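PDB 4Y4Q: sortase, SrtB family from Streptococcus pneumoniae PCS8235, which probably acts as a cysteine transpeptidase of the sortase B class, joining sorting-signal proteins in formation of the type II pilus. Local coordinates for residues Gln152-Ser157 with His206-Ser211; Ala195-Leu200 with Ile210-Ser215. All blocks are in the same frame, centred on the assembly; numbering follows the deposited sequence.

Contact 1: residues Gln152-Ser157 with His206-Ser211; sequences QHRYGS and HKRDIS
Arg154 and Arg208 illustrate how two arginines can lie face against chain when the polar ends of both have partners of their own. The side chain of Arg154 leaves the backbone with CG anti to the backbone N (chi1 178°) and runs extended to NE, which lays its methylenes along the face of the Arg208 guanidinium. CB starts at the margin of this group, 3.9 Å from Arg208 CZ. CG comes next and sits over the middle of the group, 3.8 Å from the same Arg208 CZ. On its other side this methylene rests over the centre of the Tyr155 ring, so it is held between an aromatic face and a guanidinium face. CD makes the shortest approach, 3.6 Å to Arg208 NE, and NE lies 3.9 Å from Arg208 CD. Here the roles turn round: a methylene of Arg208 covers one face of the Arg154 guanidinium, toward its rim, while Tyr155 OH lies over the opposite face. The tip, NH2, ends near Ile210, 4.3 Å from CG2.

The two guanidinium planes are only 19° apart but displaced, each facing carbon atoms of the other side chain. The like charges, 4.1 Å apart between Arg154 NE and Arg208 NE, are probably eased by their other partners. Arg154 NH2 forms a salt bridge with Glu168, whereas Arg208 gives NH1 to the carbonyl of Ile169 and NH2 to that of Phe150. Backbone hydrogen bonding between Arg154 and Ile169 ties 152-157 to strand 163-176. The pair thus lies at the surface beside this long strand, which pairs with both strand 155-160 and strand 206-207, close to the end of helix 147-152.

Contact 2: residues Ala195-Leu200 with Ile210-Ser215; sequences AYLDHL and ISLSPS
CD2 of Leu197 lies over a face of the peptide joining Leu212 to Ser213, 4.4 Å from Ser213 N; that peptide is the flat group of this contact. No ring or charged plane meets the opposite segment, and the methyl stands well above the peptide, so the N-H is not aimed at it. That N-H is used by the Asp216 carboxylate instead. Everything else between the segments is aliphatic. The two leucine side chains cross at a slant, CD1 of Leu197 reaching CD1 of Leu212 at 4.1 Å. The second methyl, Leu197 CD2, comes to 4.2 Å from Leu212 CB, and Leu197 therefore straddles the base and one branch of its partner. It does so with its first torsion off a staggered position (chi1 -147°).

Ile218 of strand 218-225 touches both leucines, and Leu212 also packs on Phe170 of strand 163-176, so the pair seals helix 190-202 against the loop that follows strand 206-207 and against the sheet. A helix in the connection between strands 163-176 and 218-225 is a known feature of class B sortases. Farther along the loop, Pro214 rests on Glu190, Gln193 and Gln194 of the same helix, while the Ser213 and Ser215 hydroxyls share a short hydrogen bond, 2.5 Å between Ser213 OG and Ser215 OG.

With no hydrogen bond or salt bridge crossing between the segments, their attachment rests on dispersion forces and the removal of apolar surface from water; polar groups nearby have other partners, as Ser211 O has in the Lys238 amine.

In the fold
Contacts 1 and 2 share Ile210 and Ser211, in the chain that leaves strand 206-207, and their centres lie 14 Å apart. Contact 1 is a surface contact, contact 2 a partly buried one, and the chemistry follows: arginines with outside polar partners in the first, aliphatic packing in the second. Both lean on strand 163-176, where Ile210 and Leu212 each touch Phe170. From there one connection is bound on successive flanks, first beside the start of strand 155-160 and then against helix 190-202. Contact 2 also reaches strand 218-225, through Ile218.

Contact 1: residues Gln152-Ser157 with His206-Ser211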
ATOM      1  N   GLN A 152       7.584  13.300   8.385  1.00 33.29           N
ATOM      2  CA  GLN A 152       8.653  13.632   7.456  1.00 37.86           C
ATOM      3  C   GLN A 152       8.704  12.792   6.174  1.00 37.16           C
ATOM      4  O   GLN A 152       9.458  13.122   5.262  1.00 40.96           O
ATOM      5  CB  GLN A 152      10.006  13.599   8.181  1.00 40.24           C
ATOM      6  CG  GLN A 152      10.079  14.560   9.370  1.00 53.31           C
ATOM      7  CD  GLN A 152      11.427  15.250   9.486  1.00 60.27           C
ATOM      8  OE1 GLN A 152      12.473  14.614   9.361  1.00 64.84           O
ATOM      9  NE2 GLN A 152      11.407  16.560   9.711  1.00 65.34           N
ATOM     10  N   HIS A 153       8.017  11.661   6.195  1.00 38.01           N
ATOM     11  CA  HIS A 153       7.868  10.874   5.002  1.00 30.12           C
ATOM     12  C   HIS A 153       6.439  11.122   4.603  1.00 29.53           C
ATOM     13  O   HIS A 153       5.508  10.611   5.224  1.00 30.33           O
ATOM     14  CB  HIS A 153       8.090   9.391   5.298  1.00 28.20           C
ATOM     15  CG  HIS A 153       9.441   9.085   5.864  1.00 31.96           C
ATOM     16  ND1 HIS A 153       9.713   9.142   7.214  1.00 31.24           N
ATOM     17  CD2 HIS A 153      10.597   8.717   5.263  1.00 32.24           C
ATOM     18  CE1 HIS A 153      10.978   8.823   7.419  1.00 39.85           C
ATOM     19  NE2 HIS A 153      11.537   8.561   6.252  1.00 32.11           N
ATOM     20  N   ARG A 154       6.265  11.907   3.553  1.00 28.85           N
ATOM     21  CA  ARG A 154       4.934  12.145   3.032  1.00 28.70           C
ATOM     22  C   ARG A 154       4.758  11.629   1.606  1.00 30.00           C
ATOM     23  O   ARG A 154       3.685  11.172   1.238  1.00 27.22           O
ATOM     24  CB  ARG A 154       4.645  13.652   3.093  1.00 27.12           C
ATOM     25  CG  ARG A 154       3.295  14.080   2.536  1.00 29.53           C
ATOM     26  CD  ARG A 154       2.997  15.500   2.960  1.00 34.71           C
ATOM     27  NE  ARG A 154       1.904  16.126   2.224  1.00 42.29           N
ATOM     28  CZ  ARG A 154       1.376  17.304   2.553  1.00 49.84           C
ATOM     29  NH1 ARG A 154       1.834  17.962   3.611  1.00 53.24           N
ATOM     30  NH2 ARG A 154       0.395  17.825   1.833  1.00 49.65           N
ATOM     31  N   TYR A 155       5.813  11.705   0.804  1.00 32.00           N
ATOM     32  CA  TYR A 155       5.672  11.460  -0.626  1.00 32.38           C
ATOM     33  C   TYR A 155       6.393  10.207  -1.111  1.00 33.38           C
ATOM     34  O   TYR A 155       7.314   9.681  -0.461  1.00 25.38           O
ATOM     35  CB  TYR A 155       6.140  12.682  -1.443  1.00 29.37           C
ATOM     36  CG  TYR A 155       5.403  13.974  -1.132  1.00 34.11           C
ATOM     37  CD1 TYR A 155       4.142  14.232  -1.663  1.00 31.65           C
ATOM     38  CD2 TYR A 155       5.979  14.944  -0.322  1.00 33.18           C
ATOM     39  CE1 TYR A 155       3.475  15.418  -1.385  1.00 34.05           C
ATOM     40  CE2 TYR A 155       5.321  16.130  -0.041  1.00 34.64           C
ATOM     41  CZ  TYR A 155       4.069  16.359  -0.567  1.00 36.86           C
ATOM     42  OH  TYR A 155       3.420  17.546  -0.287  1.00 37.32           O
ATOM     43  N   GLY A 156       5.955   9.741  -2.275  1.00 27.74           N
ATOM     44  CA  GLY A 156       6.541   8.587  -2.924  1.00 30.92           C
ATOM     45  C   GLY A 156       6.068   8.555  -4.364  1.00 35.78           C
ATOM     46  O   GLY A 156       5.460   9.516  -4.854  1.00 36.55           O
ATOM     47  N   SER A 157       6.346   7.462  -5.059  1.00 29.40           N
ATOM     48  CA  SER A 157       5.872   7.335  -6.427  1.00 29.60           C
ATOM     49  C   SER A 157       5.480   5.897  -6.651  1.00 34.34           C
ATOM     50  O   SER A 157       5.858   4.997  -5.878  1.00 29.54           O
ATOM     51  CB  SER A 157       6.957   7.716  -7.407  1.00 35.98           C
ATOM     52  OG  SER A 157       8.044   6.835  -7.242  1.00 47.15           O
ATOM     53  N   HIS A 206      -1.905   7.818  13.090  1.00 31.99           N
ATOM     54  CA  HIS A 206      -1.518   9.153  12.628  1.00 27.29           C
ATOM     55  C   HIS A 206      -2.262   9.427  11.319  1.00 30.90           C
ATOM     56  O   HIS A 206      -2.579   8.499  10.567  1.00 34.98           O
ATOM     57  CB  HIS A 206       0.000   9.250  12.387  1.00 37.21           C
ATOM     58  CG  HIS A 206       0.832   8.941  13.596  1.00 39.64           C
ATOM     59  ND1 HIS A 206       0.898   9.777  14.690  1.00 45.75           N
ATOM     60  CD2 HIS A 206       1.632   7.885  13.881  1.00 39.12           C
ATOM     61  CE1 HIS A 206       1.700   9.249  15.600  1.00 48.29           C
ATOM     62  NE2 HIS A 206       2.162   8.103  15.131  1.00 43.74           N
ATOM     63  N   LYS A 207      -2.536  10.695  11.036  1.00 33.18           N
ATOM     64  CA  LYS A 207      -3.125  11.054   9.752  1.00 32.71           C
ATOM     65  C   LYS A 207      -2.825  12.502   9.470  1.00 34.80           C
ATOM     66  O   LYS A 207      -2.530  13.256  10.392  1.00 39.72           O
ATOM     67  CB  LYS A 207      -4.644  10.836   9.760  1.00 31.89           C
ATOM     68  CG  LYS A 207      -5.378  11.715  10.767  1.00 41.10           C
ATOM     69  CD  LYS A 207      -6.872  11.420  10.748  1.00 44.59           C
ATOM     70  CE  LYS A 207      -7.563  12.059  11.940  1.00 53.25           C
ATOM     71  NZ  LYS A 207      -9.032  11.910  11.836  1.00 63.36           N
ATOM     72  N   ARG A 208      -2.869  12.888   8.197  1.00 31.22           N
ATOM     73  CA  ARG A 208      -2.784  14.304   7.834  1.00 39.40           C
ATOM     74  C   ARG A 208      -4.020  14.654   7.031  1.00 40.96           C
ATOM     75  O   ARG A 208      -4.550  13.815   6.313  1.00 42.40           O
ATOM     76  CB  ARG A 208      -1.513  14.624   7.028  1.00 35.85           C
ATOM     77  CG  ARG A 208      -1.237  13.684   5.856  1.00 38.99           C
ATOM     78  CD  ARG A 208      -0.048  14.173   5.005  1.00 45.11           C
ATOM     79  NE  ARG A 208       1.170  14.315   5.802  1.00 39.00           N
ATOM     80  CZ  ARG A 208       2.051  13.341   6.002  1.00 35.32           C
ATOM     81  NH1 ARG A 208       1.857  12.156   5.443  1.00 22.86           N
ATOM     82  NH2 ARG A 208       3.131  13.557   6.758  1.00 36.99           N
ATOM     83  N   ASP A 209      -4.481  15.888   7.153  1.00 50.77           N
ATOM     84  CA  ASP A 209      -5.650  16.322   6.408  1.00 55.20           C
ATOM     85  C   ASP A 209      -5.276  16.607   4.951  1.00 58.58           C
ATOM     86  O   ASP A 209      -4.540  17.550   4.678  1.00 65.49           O
ATOM     87  CB  ASP A 209      -6.239  17.576   7.058  1.00 63.19           C
ATOM     88  CG  ASP A 209      -7.686  17.805   6.676  1.00 78.63           C
ATOM     89  OD1 ASP A 209      -8.022  17.646   5.480  1.00 85.50           O
ATOM     90  OD2 ASP A 209      -8.494  18.133   7.573  1.00 82.55           O
ATOM     91  N   ILE A 210      -5.748  15.779   4.019  1.00 57.41           N
ATOM     92  CA  ILE A 210      -5.649  16.116   2.590  1.00 54.27           C
ATOM     93  C   ILE A 210      -6.981  15.946   1.856  1.00 53.22           C
ATOM     94  O   ILE A 210      -7.954  15.428   2.419  1.00 54.52           O
ATOM     95  CB  ILE A 210      -4.532  15.339   1.843  1.00 53.71           C
ATOM     96  CG1 ILE A 210      -4.901  13.868   1.642  1.00 52.35           C
ATOM     97  CG2 ILE A 210      -3.184  15.474   2.561  1.00 54.32           C
ATOM     98  CD1 ILE A 210      -3.850  13.115   0.811  1.00 44.22           C
ATOM     99  N   SER A 211      -7.017  16.385   0.601  1.00 50.65           N
ATOM    100  CA  SER A 211      -8.259  16.388  -0.176  1.00 60.30           C
ATOM    101  C   SER A 211      -8.630  14.975  -0.616  1.00 57.45           C
ATOM    102  O   SER A 211      -7.961  14.393  -1.477  1.00 57.82           O
ATOM    103  CB  SER A 211      -8.124  17.305  -1.392  1.00 65.54           C
ATOM    104  OG  SER A 211      -9.344  17.387  -2.107  1.00 73.29           O
TER

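Contact 2: residues Ala195-Leu200 with Ile210-Ser215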
ATOM      1  N   ALA A 195     -18.175   6.113   3.272  1.00 44.50           N
ATOM      2  CA  ALA A 195     -18.271   5.446   4.566  1.00 36.51           C
ATOM      3  C   ALA A 195     -17.017   4.628   4.888  1.00 32.91           C
ATOM      4  O   ALA A 195     -16.562   4.592   6.037  1.00 35.17           O
ATOM      5  CB  ALA A 195     -19.522   4.562   4.623  1.00 42.95           C
ATOM      6  N   TYR A 196     -16.453   3.956   3.891  1.00 31.07           N
ATOM      7  CA  TYR A 196     -15.203   3.223   4.112  1.00 33.57           C
ATOM      8  C   TYR A 196     -14.093   4.197   4.510  1.00 37.71           C
ATOM      9  O   TYR A 196     -13.307   3.920   5.416  1.00 34.09           O
ATOM     10  CB  TYR A 196     -14.794   2.466   2.844  1.00 30.04           C
ATOM     11  CG  TYR A 196     -13.444   1.767   2.908  1.00 26.39           C
ATOM     12  CD1 TYR A 196     -13.314   0.525   3.513  1.00 31.74           C
ATOM     13  CD2 TYR A 196     -12.319   2.323   2.313  1.00 25.84           C
ATOM     14  CE1 TYR A 196     -12.095  -0.135   3.552  1.00 28.26           C
ATOM     15  CE2 TYR A 196     -11.076   1.665   2.350  1.00 24.66           C
ATOM     16  CZ  TYR A 196     -10.981   0.446   2.969  1.00 26.33           C
ATOM     17  OH  TYR A 196      -9.780  -0.214   3.011  1.00 24.00           O
ATOM     18  N   LEU A 197     -14.039   5.330   3.815  1.00 41.97           N
ATOM     19  CA  LEU A 197     -13.036   6.362   4.070  1.00 42.16           C
ATOM     20  C   LEU A 197     -13.213   6.940   5.468  1.00 42.79           C
ATOM     21  O   LEU A 197     -12.243   7.084   6.220  1.00 52.66           O
ATOM     22  CB  LEU A 197     -13.193   7.471   3.034  1.00 51.07           C
ATOM     23  CG  LEU A 197     -11.989   8.256   2.532  1.00 50.39           C
ATOM     24  CD1 LEU A 197     -10.831   7.328   2.178  1.00 47.78           C
ATOM     25  CD2 LEU A 197     -12.436   9.030   1.315  1.00 45.58           C
ATOM     26  N   ASP A 198     -14.460   7.248   5.819  1.00 38.74           N
ATOM     27  CA  ASP A 198     -14.759   7.867   7.101  1.00 41.87           C
ATOM     28  C   ASP A 198     -14.320   6.981   8.266  1.00 38.33           C
ATOM     29  O   ASP A 198     -13.793   7.475   9.267  1.00 40.06           O
ATOM     30  CB  ASP A 198     -16.248   8.207   7.205  1.00 51.36           C
ATOM     31  CG  ASP A 198     -16.627   9.471   6.432  1.00 61.84           C
ATOM     32  OD1 ASP A 198     -15.803   9.959   5.632  1.00 66.02           O
ATOM     33  OD2 ASP A 198     -17.755   9.972   6.626  1.00 68.72           O
ATOM     34  N   HIS A 199     -14.529   5.675   8.137  1.00 32.94           N
ATOM     35  CA  HIS A 199     -14.141   4.747   9.198  1.00 39.36           C
ATOM     36  C   HIS A 199     -12.626   4.612   9.243  1.00 36.76           C
ATOM     37  O   HIS A 199     -12.016   4.710  10.313  1.00 38.89           O
ATOM     38  CB  HIS A 199     -14.793   3.361   9.027  1.00 36.28           C
ATOM     39  CG  HIS A 199     -14.352   2.368  10.056  1.00 38.11           C
ATOM     40  ND1 HIS A 199     -13.355   1.442   9.819  1.00 41.13           N
ATOM     41  CD2 HIS A 199     -14.737   2.183  11.341  1.00 40.37           C
ATOM     42  CE1 HIS A 199     -13.158   0.720  10.910  1.00 39.42           C
ATOM     43  NE2 HIS A 199     -13.983   1.152  11.847  1.00 40.55           N
ATOM     44  N   LEU A 200     -12.029   4.389   8.073  1.00 34.71           N
ATOM     45  CA  LEU A 200     -10.576   4.288   7.945  1.00 30.86           C
ATOM     46  C   LEU A 200      -9.879   5.442   8.677  1.00 31.42           C
ATOM     47  O   LEU A 200      -9.003   5.224   9.506  1.00 38.30           O
ATOM     48  CB  LEU A 200     -10.184   4.269   6.468  1.00 36.97           C
ATOM     49  CG  LEU A 200      -8.742   3.902   6.102  1.00 37.13           C
ATOM     50  CD1 LEU A 200      -8.368   2.519   6.634  1.00 35.27           C
ATOM     51  CD2 LEU A 200      -8.570   3.950   4.597  1.00 32.29           C
ATOM     52  N   ILE A 210      -5.748  15.779   4.019  1.00 57.41           N
ATOM     53  CA  ILE A 210      -5.649  16.116   2.590  1.00 54.27           C
ATOM     54  C   ILE A 210      -6.981  15.946   1.856  1.00 53.22           C
ATOM     55  O   ILE A 210      -7.954  15.428   2.419  1.00 54.52           O
ATOM     56  CB  ILE A 210      -4.532  15.339   1.843  1.00 53.71           C
ATOM     57  CG1 ILE A 210      -4.901  13.868   1.642  1.00 52.35           C
ATOM     58  CG2 ILE A 210      -3.184  15.474   2.561  1.00 54.32           C
ATOM     59  CD1 ILE A 210      -3.850  13.115   0.811  1.00 44.22           C
ATOM     60  N   SER A 211      -7.017  16.385   0.601  1.00 50.65           N
ATOM     61  CA  SER A 211      -8.259  16.388  -0.176  1.00 60.30           C
ATOM     62  C   SER A 211      -8.630  14.975  -0.616  1.00 57.45           C
ATOM     63  O   SER A 211      -7.961  14.393  -1.477  1.00 57.82           O
ATOM     64  CB  SER A 211      -8.124  17.305  -1.392  1.00 65.54           C
ATOM     65  OG  SER A 211      -9.344  17.387  -2.107  1.00 73.29           O
ATOM     66  N   LEU A 212      -9.695  14.434  -0.029  1.00 51.17           N
ATOM     67  CA  LEU A 212     -10.057  13.035  -0.247  1.00 58.21           C
ATOM     68  C   LEU A 212     -11.525  12.828  -0.584  1.00 65.74           C
ATOM     69  O   LEU A 212     -12.423  13.236   0.164  1.00 63.53           O
ATOM     70  CB  LEU A 212      -9.698  12.190   0.971  1.00 59.51           C
ATOM     71  CG  LEU A 212      -8.365  11.463   0.849  1.00 63.51           C
ATOM     72  CD1 LEU A 212      -8.178  10.513   2.021  1.00 60.80           C
ATOM     73  CD2 LEU A 212      -8.325  10.726  -0.478  1.00 64.33           C
ATOM     74  N   SER A 213     -11.758  12.161  -1.707  1.00 68.62           N
ATOM     75  CA  SER A 213     -13.113  11.875  -2.161  1.00 68.46           C
ATOM     76  C   SER A 213     -13.178  10.495  -2.828  1.00 63.19           C
ATOM     77  O   SER A 213     -12.146   9.938  -3.218  1.00 55.53           O
ATOM     78  CB  SER A 213     -13.591  12.973  -3.120  1.00 67.02           C
ATOM     79  OG  SER A 213     -12.744  13.070  -4.251  1.00 67.01           O
ATOM     80  N   PRO A 214     -14.383  10.004  -3.061  1.00 65.25           N
ATOM     81  CA  PRO A 214     -14.521   8.696  -3.689  1.00 60.20           C
ATOM     82  C   PRO A 214     -13.809   8.786  -5.024  1.00 61.56           C
ATOM     83  O   PRO A 214     -13.209   7.810  -5.476  1.00 63.27           O
ATOM     84  CB  PRO A 214     -16.028   8.570  -3.898  1.00 62.16           C
ATOM     85  CG  PRO A 214     -16.622   9.390  -2.806  1.00 60.55           C
ATOM     86  CD  PRO A 214     -15.676  10.539  -2.598  1.00 64.38           C
ATOM     87  N   SER A 215     -13.887   9.952  -5.656  1.00 62.83           N
ATOM     88  CA  SER A 215     -13.371  10.105  -7.017  1.00 64.85           C
ATOM     89  C   SER A 215     -11.856   9.820  -7.122  1.00 59.41           C
ATOM     90  O   SER A 215     -11.356   9.449  -8.188  1.00 58.52           O
ATOM     91  CB  SER A 215     -13.709  11.493  -7.565  1.00 67.84           C
ATOM     92  OG  SER A 215     -13.468  12.501  -6.597  1.00 74.24           O
TER